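Side-chain contacts in cerato-platanin-like protein (Moniliophthora perniciosa, PDB 3SUL), which is of unknown function but belongs to the cerato-platanins, a family of secreted proteins, and adopts a double-psi beta-barrel fold: residues 65-68 with 73-76; 50-53 with 59-62. One frame throughout, in Å; residues are numbered along the deposited sequence.

Interaction 1: residues 65-68 with 73-76; sequences QITW and KTIH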
# COMPACT_ATOMS: atom_id res chain seq x y z
N GLN A 65 6.80 3.49 5.15
CA GLN A 65 7.29 4.71 4.57
C GLN A 65 8.17 4.21 3.45
O GLN A 65 9.12 3.45 3.70
CB GLN A 65 7.99 5.46 5.68
CG GLN A 65 8.72 6.63 5.21
CD GLN A 65 9.85 6.98 6.19
OE1 GLN A 65 9.60 7.42 7.29
NE2 GLN A 65 11.10 6.74 5.78
N ILE A 66 7.85 4.60 2.20
CA ILE A 66 8.50 4.05 1.00
C ILE A 66 9.15 5.17 0.22
O ILE A 66 8.51 6.15 -0.09
CB ILE A 66 7.53 3.42 0.06
CG1 ILE A 66 6.67 2.40 0.80
CG2 ILE A 66 8.27 2.91 -1.22
CD1 ILE A 66 5.71 1.60 -0.10
N THR A 67 10.41 4.97 -0.14
CA THR A 67 11.20 5.99 -0.84
C THR A 67 11.80 5.44 -2.15
O THR A 67 12.20 4.33 -2.20
CB THR A 67 12.32 6.55 0.08
OG1 THR A 67 11.76 7.00 1.33
CG2 THR A 67 13.13 7.65 -0.64
N TRP A 68 11.76 6.25 -3.19
CA TRP A 68 12.38 5.90 -4.43
C TRP A 68 13.59 6.75 -4.63
O TRP A 68 13.46 7.99 -4.68
CB TRP A 68 11.44 6.21 -5.58
CG TRP A 68 11.95 5.64 -6.85
CD1 TRP A 68 12.50 4.43 -6.99
CD2 TRP A 68 11.99 6.27 -8.13
NE1 TRP A 68 12.85 4.23 -8.29
CE2 TRP A 68 12.56 5.35 -9.01
CE3 TRP A 68 11.61 7.52 -8.62
CZ2 TRP A 68 12.75 5.62 -10.37
CZ3 TRP A 68 11.80 7.80 -9.97
CH2 TRP A 68 12.38 6.86 -10.82
N LYS A 73 11.67 10.80 -3.41
CA LYS A 73 10.41 11.15 -2.82
C LYS A 73 9.96 10.01 -1.90
O LYS A 73 10.36 8.90 -2.07
CB LYS A 73 9.38 11.37 -3.95
CG LYS A 73 9.53 12.70 -4.56
CD LYS A 73 8.39 12.99 -5.49
CE LYS A 73 7.10 13.44 -4.84
NZ LYS A 73 6.09 13.69 -5.99
N THR A 74 9.17 10.37 -0.91
CA THR A 74 8.67 9.40 0.00
C THR A 74 7.17 9.39 0.02
O THR A 74 6.52 10.47 0.03
CB THR A 74 9.26 9.68 1.39
OG1 THR A 74 10.67 9.58 1.32
CG2 THR A 74 8.70 8.68 2.41
N ILE A 75 6.60 8.18 0.08
CA ILE A 75 5.18 8.07 0.35
C ILE A 75 4.95 7.14 1.52
O ILE A 75 5.89 6.46 1.98
CB ILE A 75 4.41 7.55 -0.85
CG1 ILE A 75 4.91 6.18 -1.25
CG2 ILE A 75 4.62 8.48 -2.07
CD1 ILE A 75 3.97 5.38 -2.20
N HIS A 76 3.72 7.19 2.08
CA HIS A 76 3.27 6.23 3.06
C HIS A 76 2.20 5.34 2.48
O HIS A 76 1.27 5.78 1.81
CB HIS A 76 2.79 6.94 4.29
CG HIS A 76 3.90 7.61 5.03
ND1 HIS A 76 4.35 8.89 4.74
CD2 HIS A 76 4.67 7.17 6.07
CE1 HIS A 76 5.33 9.20 5.57
NE2 HIS A 76 5.56 8.17 6.37
O HOH W 1 7.38 8.16 8.36
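The carboxamide of Gln65 and the imidazole of His76 stand side by side and point the same way, their planes nearly perpendicular at 86°. One water joins them: it sits in the plane of the imidazole at the NE2 edge, 2.7 Å from His76 NE2, and donates to Gln65 OE1 at 2.6 Å. CB of Gln65 approaches the ring obliquely, 3.7 Å from His76 NE2. With CG opposite the backbone N (chi1 171°) and the chain extended beyond it, Gln65 also lays CG against Thr74 CG2 at 3.5 Å. Next along this face, Thr67 OG1 and Thr74 OG1 share a 2.8 Å hydrogen bond that either hydroxyl could donate, in a non-hydrogen-bonded antiparallel pair. Between these two pairs the backbones of Ile66 and Ile75 bond in both directions; Ile66 N meets Ile75 O at 2.7 Å, almost straight at 177°. Their side chains turn to the opposite face, where Ile66 CB lies 4.0 Å from Ile75 CG1 and Leu97 of helix 91-98 packs on both. Lys73 NZ leads off to a salt bridge with Asp96 of that helix and a hydrogen bond with Asn99 just past its end. The beta hairpin of strands 63-68 and 73-80 is thus two-sided, one face packing its isoleucines against helix 91-98, the other linked by hydroxyls, an amide and an imidazole through direct and water-mediated bonds.

Interaction 2: residues 50-53 with 59-62; sequences DTIT and SCGT
Ser59 and Ile52 meet because their torsions bring Ser59 OG and Ile52 CD1 up to the facing loop segment. In Ser59, OG lies beside the backbone N and opposite the carbonyl carbon (chi1 -80°), which carries it across to the peptide of Thr51. Ile52 has CG1 in the corresponding position (chi1 -65°), and an extended second torsion (166°) sends CD1 on along the serine and cysteine backbone. Polar contact is slight: Ser59 OG gives a weak hydrogen bond to Thr51 O at 3.4 Å, and Ser59 OG also rests 3.6 Å from Thr51 CB. Carbon packing does more. Ile52 CG1 touches Ser59 CB at 3.7 Å, CD1 of Ile52 reaches to 4.1 Å from Cys60 CA, and the other branch, CG2, lies 4.4 Å from Cys60 SG, the sulfur bound to Cys24 in a disulfide. Cut back to an alanine, Ile52 would lose CG1, CD1 and CG2, which is likely to open a gap beside Ser59 CB and the Cys60 backbone and to leave the Cys60 sulfur without its flanking methyl.

The surface that Ile52 packs on is shaped by a type II turn from Ser59 to Thr62, closed by Thr62 N to Ser59 O at 3.1 Å. Gly61 occupies its third position with a positive phi, where a beta carbon would collide with the carbonyl oxygen of Cys60. Tyr64 OH binds the hydroxyls of both Thr51 and Thr62, a second tie between the segments.

Both segments belong to the long connection from strand 45-49 to strand 63-68. The turn leads directly into the latter strand and forms backbone bonds with Gly79 of strand 73-80, while Ile52 also packs on Val82 just past that strand's end.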
# COMPACT_ATOMS: atom_id res chain seq x y z
N ASP A 50 4.31 -7.64 0.56
CA ASP A 50 4.61 -9.05 0.69
C ASP A 50 4.72 -9.51 2.14
O ASP A 50 4.88 -10.70 2.40
CB ASP A 50 5.82 -9.43 -0.16
CG ASP A 50 7.10 -8.66 0.20
OD1 ASP A 50 7.21 -8.14 1.34
OD2 ASP A 50 7.99 -8.66 -0.70
N THR A 51 4.60 -8.59 3.09
CA THR A 51 4.51 -8.94 4.53
C THR A 51 3.12 -9.49 4.93
O THR A 51 2.92 -10.03 6.02
CB THR A 51 4.75 -7.71 5.45
OG1 THR A 51 3.94 -6.62 5.00
CG2 THR A 51 6.16 -7.25 5.39
N ILE A 52 2.16 -9.25 4.06
CA ILE A 52 0.82 -9.77 4.21
C ILE A 52 0.73 -11.00 3.35
O ILE A 52 0.85 -10.95 2.09
CB ILE A 52 -0.24 -8.71 3.81
CG1 ILE A 52 -0.13 -7.55 4.79
CG2 ILE A 52 -1.70 -9.28 3.71
CD1 ILE A 52 -0.87 -6.34 4.28
N THR A 53 0.45 -12.09 4.04
CA THR A 53 0.47 -13.44 3.43
C THR A 53 -0.89 -14.02 3.29
O THR A 53 -1.10 -14.88 2.44
CB THR A 53 1.44 -14.50 4.17
OG1 THR A 53 1.06 -14.76 5.52
CG2 THR A 53 2.87 -13.99 4.17
N SER A 59 0.12 -8.14 9.92
CA SER A 59 0.69 -7.02 9.15
C SER A 59 -0.43 -6.19 8.46
O SER A 59 -0.13 -5.20 7.80
CB SER A 59 1.64 -7.52 8.06
OG SER A 59 2.94 -7.85 8.59
N CYS A 60 -1.67 -6.65 8.52
CA CYS A 60 -2.77 -5.92 7.87
C CYS A 60 -2.87 -4.55 8.52
O CYS A 60 -2.87 -4.41 9.75
CB CYS A 60 -4.11 -6.61 8.15
SG CYS A 60 -4.35 -7.85 6.91
N GLY A 61 -2.98 -3.51 7.68
CA GLY A 61 -3.08 -2.21 8.29
C GLY A 61 -1.78 -1.62 8.80
O GLY A 61 -1.80 -0.63 9.53
N THR A 62 -0.68 -2.22 8.44
CA THR A 62 0.60 -1.59 8.82
C THR A 62 0.97 -0.54 7.83
O THR A 62 0.56 -0.54 6.69
CB THR A 62 1.73 -2.64 8.91
OG1 THR A 62 1.69 -3.50 7.77
CG2 THR A 62 1.50 -3.37 10.13

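Interaction 1 is regular sheet pairing within a hairpin, whereas interaction 2 ties together a loop that enters the same hairpin; the centres lie about 17 Å apart. Both are partly buried, each through two residues: the isoleucines in the first, an isoleucine and a disulfide cysteine in the second. Paired backbone bonds and hydroxyl and water links hold 65-68 to 73-76, with 348 Å² buried. Between 50-53 and 59-62, with 179 Å² buried, aliphatic packing and one weak bond take over, helped by a tyrosine hydroxyl that bonds to both, while the disulfide ties 59-62 to another loop. Strands 63-68 and 73-80 connect the sites, since the turn of interaction 2 precedes one and bonds to the other.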